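Local structure of choline/ethanolamine kinase family protein (Mesorhizobium loti, 3DXQ) at residues N57-S71 and E190-M202. The protein probably phosphorylates ethanolamine, choline or a similar small alcohol, using a protein-kinase-like fold. Sequence-based numbering, arbitrary orientation.
Sequences NEAVAAREAAKAGVS and ERMWIVDWEYSGM
Glu58 and Glu198 bring the backbones within 4.3 Å, CA to CA, at one end of the contact. At the other end, Ile194 N, in the last residue of strand 192-194, donates to Val70 O at 3.0 Å. The fold is protein-kinase-like. Helix 55-67 probably corresponds to kinase helix C, and the Asp196 segment to the DFG region. A Schellman motif at Gly69 closes the helix and turns the chain toward strand 192-194. There the Arg191 guanidinium meets Gly69 O edge-on, NH2 to O 2.6 Å. Arg191 CZ also lies over the centre of the Trp193 ring. Trp197 fills the middle. Its CG lies anti to the carbonyl carbon (chi1 -60°), which lays the indole along the helix. Ala65 CB stands over one face, 3.5 Å from the six-ring centroid. Val70 CG1 meets the ring edge at CH2, 3.8 Å away. An alanine in place of Trp197 would probably open a gap under Ala65 and leave His177 without its edge-to-face partner. The Glu58 and Glu198 side chains run side by side with nearly parallel carboxylates. Both form salt bridges to Arg55, which likely offsets their like charges. Type I turn 197-200 presents carbonyls to the helix. Asn57 ND2 donates to Ser200 O at 3.1 Å, nearly in its own amide plane, and weakly to Glu198 O at 3.4 Å.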
ATOM      1  N   ASN A  57      -9.632   2.912 -12.215  1.00 52.03           N
ATOM      2  CA  ASN A  57      -8.226   3.182 -11.970  1.00 53.18           C
ATOM      3  C   ASN A  57      -7.440   1.882 -11.903  1.00 52.18           C
ATOM      4  O   ASN A  57      -6.455   1.714 -12.621  1.00 51.96           O
ATOM      5  CB  ASN A  57      -8.037   3.960 -10.665  1.00 53.18           C
ATOM      6  CG  ASN A  57      -6.598   4.364 -10.438  1.00 55.82           C
ATOM      7  OD1 ASN A  57      -5.958   4.926 -11.330  1.00 66.49           O
ATOM      8  ND2 ASN A  57      -6.074   4.085  -9.243  1.00 54.59           N
ATOM      9  N   GLU A  58      -7.905   0.964 -11.057  1.00 51.10           N
ATOM     10  CA  GLU A  58      -7.227  -0.307 -10.833  1.00 49.63           C
ATOM     11  C   GLU A  58      -6.936  -1.012 -12.137  1.00 47.96           C
ATOM     12  O   GLU A  58      -5.834  -1.512 -12.331  1.00 49.98           O
ATOM     13  CB  GLU A  58      -8.063  -1.217  -9.927  1.00 49.21           C
ATOM     14  CG  GLU A  58      -7.313  -2.449  -9.417  1.00 49.29           C
ATOM     15  CD  GLU A  58      -8.193  -3.394  -8.649  1.00 51.20           C
ATOM     16  OE1 GLU A  58      -9.419  -3.169  -8.603  1.00 53.27           O
ATOM     17  OE2 GLU A  58      -7.653  -4.365  -8.087  1.00 56.28           O
ATOM     18  N   ALA A  59      -7.914  -1.054 -13.030  1.00 45.65           N
ATOM     19  CA  ALA A  59      -7.749  -1.790 -14.285  1.00 45.43           C
ATOM     20  C   ALA A  59      -6.554  -1.231 -15.067  1.00 44.38           C
ATOM     21  O   ALA A  59      -5.666  -1.971 -15.492  1.00 43.97           O
ATOM     22  CB  ALA A  59      -9.044  -1.763 -15.125  1.00 42.34           C
ATOM     23  N   VAL A  60      -6.525   0.087 -15.223  1.00 43.25           N
ATOM     24  CA  VAL A  60      -5.465   0.726 -15.986  1.00 43.33           C
ATOM     25  C   VAL A  60      -4.128   0.550 -15.284  1.00 43.77           C
ATOM     26  O   VAL A  60      -3.122   0.224 -15.897  1.00 44.82           O
ATOM     27  CB  VAL A  60      -5.754   2.236 -16.189  1.00 43.60           C
ATOM     28  CG1 VAL A  60      -4.579   2.917 -16.882  1.00 34.26           C
ATOM     29  CG2 VAL A  60      -7.062   2.429 -16.956  1.00 33.11           C
ATOM     30  N   ALA A  61      -4.147   0.748 -13.979  1.00 43.32           N
ATOM     31  CA  ALA A  61      -2.955   0.647 -13.168  1.00 43.91           C
ATOM     32  C   ALA A  61      -2.328  -0.744 -13.237  1.00 43.74           C
ATOM     33  O   ALA A  61      -1.127  -0.870 -13.488  1.00 46.10           O
ATOM     34  CB  ALA A  61      -3.263   1.036 -11.718  1.00 42.71           C
ATOM     35  N   ALA A  62      -3.136  -1.782 -13.020  1.00 42.27           N
ATOM     36  CA  ALA A  62      -2.625  -3.154 -13.004  1.00 41.49           C
ATOM     37  C   ALA A  62      -2.048  -3.522 -14.361  1.00 41.41           C
ATOM     38  O   ALA A  62      -1.015  -4.174 -14.434  1.00 42.13           O
ATOM     39  CB  ALA A  62      -3.714  -4.162 -12.597  1.00 40.25           C
ATOM     40  N   ARG A  63      -2.704  -3.106 -15.439  1.00 41.80           N
ATOM     41  CA  ARG A  63      -2.192  -3.423 -16.765  1.00 43.58           C
ATOM     42  C   ARG A  63      -0.842  -2.787 -16.995  1.00 42.61           C
ATOM     43  O   ARG A  63       0.049  -3.414 -17.528  1.00 42.98           O
ATOM     44  CB  ARG A  63      -3.156  -3.020 -17.861  1.00 44.65           C
ATOM     45  CG  ARG A  63      -4.369  -3.927 -17.970  1.00 49.10           C
ATOM     46  CD  ARG A  63      -4.952  -3.911 -19.373  1.00 54.99           C
ATOM     47  NE  ARG A  63      -6.187  -4.690 -19.461  1.00 58.53           N
ATOM     48  CZ  ARG A  63      -7.391  -4.249 -19.100  1.00 61.30           C
ATOM     49  NH1 ARG A  63      -7.551  -3.021 -18.603  1.00 61.18           N
ATOM     50  NH2 ARG A  63      -8.445  -5.053 -19.220  1.00 60.14           N
ATOM     51  N   GLU A  64      -0.682  -1.554 -16.545  1.00 43.96           N
ATOM     52  CA  GLU A  64       0.601  -0.858 -16.664  1.00 43.43           C
ATOM     53  C   GLU A  64       1.657  -1.524 -15.787  1.00 42.32           C
ATOM     54  O   GLU A  64       2.792  -1.757 -16.229  1.00 38.48           O
ATOM     55  CB  GLU A  64       0.439   0.629 -16.322  1.00 43.73           C
ATOM     56  CG  GLU A  64      -0.287   1.434 -17.411  1.00 39.40           C
ATOM     57  CD  GLU A  64       0.585   1.705 -18.629  1.00 45.62           C
ATOM     58  OE1 GLU A  64       1.431   2.623 -18.559  1.00 44.61           O
ATOM     59  OE2 GLU A  64       0.412   1.024 -19.674  1.00 53.42           O
ATOM     60  N   ALA A  65       1.267  -1.855 -14.554  1.00 43.06           N
ATOM     61  CA  ALA A  65       2.175  -2.548 -13.627  1.00 43.03           C
ATOM     62  C   ALA A  65       2.614  -3.880 -14.226  1.00 43.25           C
ATOM     63  O   ALA A  65       3.780  -4.245 -14.130  1.00 46.77           O
ATOM     64  CB  ALA A  65       1.520  -2.747 -12.281  1.00 41.62           C
ATOM     65  N   ALA A  66       1.685  -4.580 -14.868  1.00 42.74           N
ATOM     66  CA  ALA A  66       1.982  -5.851 -15.523  1.00 43.40           C
ATOM     67  C   ALA A  66       2.994  -5.666 -16.654  1.00 43.80           C
ATOM     68  O   ALA A  66       3.941  -6.441 -16.778  1.00 41.32           O
ATOM     69  CB  ALA A  66       0.707  -6.478 -16.053  1.00 41.41           C
ATOM     70  N   LYS A  67       2.771  -4.625 -17.460  1.00 45.02           N
ATOM     71  CA  LYS A  67       3.670  -4.243 -18.544  1.00 45.44           C
ATOM     72  C   LYS A  67       5.065  -3.937 -18.016  1.00 46.06           C
ATOM     73  O   LYS A  67       6.063  -4.250 -18.671  1.00 47.30           O
ATOM     74  CB  LYS A  67       3.152  -3.002 -19.289  1.00 45.63           C
ATOM     75  CG  LYS A  67       2.285  -3.264 -20.515  1.00 49.08           C
ATOM     76  CD  LYS A  67       2.125  -1.990 -21.388  1.00 51.50           C
ATOM     77  CE  LYS A  67       3.476  -1.363 -21.823  1.00 62.10           C
ATOM     78  NZ  LYS A  67       3.325  -0.264 -22.853  1.00 64.11           N
ATOM     79  N   ALA A  68       5.136  -3.305 -16.845  1.00 44.83           N
ATOM     80  CA  ALA A  68       6.412  -3.004 -16.225  1.00 43.68           C
ATOM     81  C   ALA A  68       7.080  -4.226 -15.566  1.00 45.00           C
ATOM     82  O   ALA A  68       8.184  -4.105 -15.012  1.00 45.21           O
ATOM     83  CB  ALA A  68       6.240  -1.913 -15.224  1.00 43.84           C
ATOM     84  N   GLY A  69       6.431  -5.392 -15.625  1.00 44.52           N
ATOM     85  CA  GLY A  69       6.981  -6.637 -15.067  1.00 43.97           C
ATOM     86  C   GLY A  69       6.944  -6.720 -13.541  1.00 45.75           C
ATOM     87  O   GLY A  69       7.712  -7.464 -12.938  1.00 47.24           O
ATOM     88  N   VAL A  70       6.063  -5.955 -12.916  1.00 45.22           N
ATOM     89  CA  VAL A  70       6.002  -5.878 -11.465  1.00 44.11           C
ATOM     90  C   VAL A  70       4.785  -6.601 -10.937  1.00 44.65           C
ATOM     91  O   VAL A  70       4.837  -7.230  -9.874  1.00 45.26           O
ATOM     92  CB  VAL A  70       6.020  -4.391 -11.004  1.00 42.50           C
ATOM     93  CG1 VAL A  70       5.564  -4.256  -9.597  1.00 37.76           C
ATOM     94  CG2 VAL A  70       7.396  -3.829 -11.150  1.00 41.46           C
ATOM     95  N   SER A  71       3.686  -6.490 -11.672  1.00 45.28           N
ATOM     96  CA  SER A  71       2.444  -7.176 -11.348  1.00 44.95           C
ATOM     97  C   SER A  71       2.211  -8.399 -12.233  1.00 45.03           C
ATOM     98  O   SER A  71       2.642  -8.457 -13.390  1.00 44.46           O
ATOM     99  CB  SER A  71       1.262  -6.231 -11.517  1.00 44.06           C
ATOM    100  OG  SER A  71       0.048  -6.965 -11.674  1.00 46.91           O
ATOM    101  N   GLU A 190      13.410 -15.443  -5.348  1.00 50.08           N
ATOM    102  CA  GLU A 190      14.334 -14.471  -5.902  1.00 50.63           C
ATOM    103  C   GLU A 190      13.744 -13.120  -6.300  1.00 50.63           C
ATOM    104  O   GLU A 190      14.486 -12.168  -6.528  1.00 48.85           O
ATOM    105  CB  GLU A 190      14.989 -15.125  -7.119  1.00 51.05           C
ATOM    106  CG  GLU A 190      15.900 -16.319  -6.733  1.00 57.91           C
ATOM    107  CD  GLU A 190      16.043 -17.385  -7.827  1.00 62.91           C
ATOM    108  OE1 GLU A 190      15.670 -17.140  -8.993  1.00 65.39           O
ATOM    109  OE2 GLU A 190      16.525 -18.487  -7.503  1.00 67.70           O
ATOM    110  N   ARG A 191      12.420 -13.025  -6.367  1.00 51.17           N
ATOM    111  CA  ARG A 191      11.770 -11.783  -6.750  1.00 50.39           C
ATOM    112  C   ARG A 191      10.363 -11.650  -6.180  1.00 48.00           C
ATOM    113  O   ARG A 191       9.654 -12.644  -5.920  1.00 49.16           O
ATOM    114  CB  ARG A 191      11.723 -11.634  -8.280  1.00 50.97           C
ATOM    115  CG  ARG A 191      10.801 -12.614  -9.008  1.00 55.49           C
ATOM    116  CD  ARG A 191      10.420 -12.062 -10.377  1.00 58.64           C
ATOM    117  NE  ARG A 191       9.766 -10.765 -10.234  1.00 59.77           N
ATOM    118  CZ  ARG A 191       9.448  -9.957 -11.245  1.00 59.87           C
ATOM    119  NH1 ARG A 191       9.718 -10.291 -12.509  1.00 58.38           N
ATOM    120  NH2 ARG A 191       8.850  -8.802 -10.974  1.00 56.03           N
HETATM  121  N   MSE A 192       9.968 -10.401  -6.014  1.00 45.38           N
HETATM  122  CA  MSE A 192       8.678 -10.068  -5.474  1.00 45.10           C
HETATM  123  C   MSE A 192       7.858  -9.592  -6.619  1.00 43.32           C
HETATM  124  O   MSE A 192       8.389  -8.910  -7.487  1.00 38.19           O
HETATM  125  CB  MSE A 192       8.799  -8.900  -4.518  1.00 45.08           C
HETATM  126  CG  MSE A 192       9.652  -9.181  -3.350  1.00 49.36           C
HETATM  127 SE   MSE A 192       8.561  -9.639  -1.919  0.75 49.10          SE
HETATM  128  CE  MSE A 192       9.944 -10.352  -0.623  1.00 39.89           C
ATOM    129  N   TRP A 193       6.586  -9.991  -6.624  1.00 42.86           N
ATOM    130  CA  TRP A 193       5.589  -9.387  -7.468  1.00 43.61           C
ATOM    131  C   TRP A 193       4.698  -8.587  -6.522  1.00 43.66           C
ATOM    132  O   TRP A 193       4.697  -8.806  -5.309  1.00 42.12           O
ATOM    133  CB  TRP A 193       4.764 -10.431  -8.156  1.00 47.18           C
ATOM    134  CG  TRP A 193       5.529 -11.402  -9.026  1.00 50.27           C
ATOM    135  CD1 TRP A 193       6.150 -12.545  -8.628  1.00 51.65           C
ATOM    136  CD2 TRP A 193       5.678 -11.334 -10.436  1.00 46.86           C
ATOM    137  NE1 TRP A 193       6.701 -13.188  -9.704  1.00 49.10           N
ATOM    138  CE2 TRP A 193       6.425 -12.471 -10.832  1.00 50.97           C
ATOM    139  CE3 TRP A 193       5.271 -10.419 -11.406  1.00 50.10           C
ATOM    140  CZ2 TRP A 193       6.765 -12.724 -12.166  1.00 49.68           C
ATOM    141  CZ3 TRP A 193       5.606 -10.666 -12.743  1.00 54.65           C
ATOM    142  CH2 TRP A 193       6.350 -11.815 -13.108  1.00 53.62           C
ATOM    143  N   ILE A 194       3.950  -7.639  -7.068  1.00 44.40           N
ATOM    144  CA  ILE A 194       3.031  -6.843  -6.264  1.00 42.51           C
ATOM    145  C   ILE A 194       1.644  -6.886  -6.926  1.00 43.47           C
ATOM    146  O   ILE A 194       1.544  -6.844  -8.149  1.00 42.76           O
ATOM    147  CB  ILE A 194       3.518  -5.380  -6.112  1.00 42.01           C
ATOM    148  CG1 ILE A 194       5.042  -5.342  -5.910  1.00 42.30           C
ATOM    149  CG2 ILE A 194       2.805  -4.714  -4.971  1.00 37.12           C
ATOM    150  CD1 ILE A 194       5.643  -3.980  -5.777  1.00 35.90           C
ATOM    151  N   VAL A 195       0.601  -6.976  -6.094  1.00 43.33           N
ATOM    152  CA  VAL A 195      -0.794  -7.012  -6.531  1.00 42.70           C
ATOM    153  C   VAL A 195      -1.598  -5.927  -5.821  1.00 43.98           C
ATOM    154  O   VAL A 195      -1.088  -5.302  -4.905  1.00 43.75           O
ATOM    155  CB  VAL A 195      -1.428  -8.397  -6.219  1.00 41.81           C
ATOM    156  CG1 VAL A 195      -0.547  -9.491  -6.763  1.00 39.35           C
ATOM    157  CG2 VAL A 195      -1.649  -8.581  -4.697  1.00 30.64           C
ATOM    158  N   ASP A 196      -2.859  -5.761  -6.217  1.00 46.55           N
ATOM    159  CA  ASP A 196      -3.817  -4.808  -5.613  1.00 49.50           C
ATOM    160  C   ASP A 196      -3.476  -3.366  -5.897  1.00 50.95           C
ATOM    161  O   ASP A 196      -2.969  -2.646  -5.043  1.00 52.46           O
ATOM    162  CB  ASP A 196      -3.981  -5.026  -4.107  1.00 50.39           C
ATOM    163  CG  ASP A 196      -5.370  -5.533  -3.727  1.00 56.69           C
ATOM    164  OD1 ASP A 196      -5.807  -6.583  -4.259  1.00 61.18           O
ATOM    165  OD2 ASP A 196      -6.012  -4.887  -2.866  1.00 65.54           O
ATOM    166  N   TRP A 197      -3.790  -2.938  -7.108  1.00 50.98           N
ATOM    167  CA  TRP A 197      -3.399  -1.618  -7.580  1.00 49.19           C
ATOM    168  C   TRP A 197      -4.501  -0.607  -7.497  1.00 48.66           C
ATOM    169  O   TRP A 197      -4.456   0.414  -8.162  1.00 48.73           O
ATOM    170  CB  TRP A 197      -2.888  -1.741  -9.023  1.00 48.49           C
ATOM    171  CG  TRP A 197      -1.720  -2.654  -9.079  1.00 48.68           C
ATOM    172  CD1 TRP A 197      -1.753  -4.005  -9.191  1.00 49.01           C
ATOM    173  CD2 TRP A 197      -0.337  -2.293  -8.960  1.00 48.80           C
ATOM    174  NE1 TRP A 197      -0.481  -4.515  -9.179  1.00 51.33           N
ATOM    175  CE2 TRP A 197       0.410  -3.484  -9.031  1.00 49.07           C
ATOM    176  CE3 TRP A 197       0.342  -1.082  -8.814  1.00 47.20           C
ATOM    177  CZ2 TRP A 197       1.797  -3.497  -8.966  1.00 49.67           C
ATOM    178  CZ3 TRP A 197       1.722  -1.097  -8.743  1.00 50.05           C
ATOM    179  CH2 TRP A 197       2.434  -2.294  -8.820  1.00 50.19           C
ATOM    180  N   GLU A 198      -5.475  -0.852  -6.641  1.00 51.23           N
ATOM    181  CA  GLU A 198      -6.631   0.047  -6.565  1.00 53.46           C
ATOM    182  C   GLU A 198      -6.318   1.474  -6.083  1.00 51.88           C
ATOM    183  O   GLU A 198      -7.033   2.414  -6.452  1.00 51.15           O
ATOM    184  CB  GLU A 198      -7.745  -0.580  -5.720  1.00 54.11           C
ATOM    185  CG  GLU A 198      -7.385  -0.771  -4.261  1.00 60.15           C
ATOM    186  CD  GLU A 198      -8.329  -1.714  -3.551  1.00 64.48           C
ATOM    187  OE1 GLU A 198      -9.568  -1.507  -3.646  1.00 73.20           O
ATOM    188  OE2 GLU A 198      -7.826  -2.654  -2.899  1.00 72.87           O
ATOM    189  N   TYR A 199      -5.262   1.646  -5.287  1.00 51.24           N
ATOM    190  CA  TYR A 199      -4.894   2.982  -4.791  1.00 51.98           C
ATOM    191  C   TYR A 199      -3.725   3.618  -5.564  1.00 51.49           C
ATOM    192  O   TYR A 199      -3.205   4.660  -5.164  1.00 50.08           O
ATOM    193  CB  TYR A 199      -4.541   2.923  -3.306  1.00 53.75           C
ATOM    194  CG  TYR A 199      -5.657   2.508  -2.377  1.00 54.11           C
ATOM    195  CD1 TYR A 199      -6.504   3.458  -1.791  1.00 58.26           C
ATOM    196  CD2 TYR A 199      -5.828   1.180  -2.035  1.00 53.06           C
ATOM    197  CE1 TYR A 199      -7.515   3.072  -0.903  1.00 59.82           C
ATOM    198  CE2 TYR A 199      -6.831   0.781  -1.172  1.00 58.65           C
ATOM    199  CZ  TYR A 199      -7.669   1.724  -0.604  1.00 61.54           C
ATOM    200  OH  TYR A 199      -8.647   1.288   0.258  1.00 63.51           O
ATOM    201  N   SER A 200      -3.323   2.996  -6.669  1.00 51.02           N
ATOM    202  CA  SER A 200      -2.185   3.457  -7.456  1.00 50.95           C
ATOM    203  C   SER A 200      -2.357   4.870  -7.907  1.00 50.44           C
ATOM    204  O   SER A 200      -3.481   5.332  -8.058  1.00 52.58           O
ATOM    205  CB  SER A 200      -2.003   2.596  -8.707  1.00 52.22           C
ATOM    206  OG  SER A 200      -1.783   1.247  -8.375  1.00 53.14           O
ATOM    207  N   GLY A 201      -1.227   5.533  -8.144  1.00 49.19           N
ATOM    208  CA  GLY A 201      -1.187   6.913  -8.626  1.00 48.77           C
ATOM    209  C   GLY A 201       0.249   7.439  -8.782  1.00 48.35           C
ATOM    210  O   GLY A 201       1.220   6.784  -8.377  1.00 48.73           O
HETATM  211  N   MSE A 202       0.394   8.612  -9.393  1.00 45.24           N
HETATM  212  CA  MSE A 202       1.689   9.257  -9.485  1.00 42.09           C
HETATM  213  C   MSE A 202       1.905   9.807  -8.077  1.00 44.54           C
HETATM  214  O   MSE A 202       0.961  10.323  -7.475  1.00 46.21           O
HETATM  215  CB  MSE A 202       1.676  10.386 -10.514  1.00 40.47           C
HETATM  216  CG  MSE A 202       1.301   9.965 -11.911  1.00 39.60           C
HETATM  217 SE   MSE A 202       2.380   8.428 -12.509  0.75 33.74          SE
HETATM  218  CE  MSE A 202       4.167   9.334 -12.515  1.00 31.64           C
TER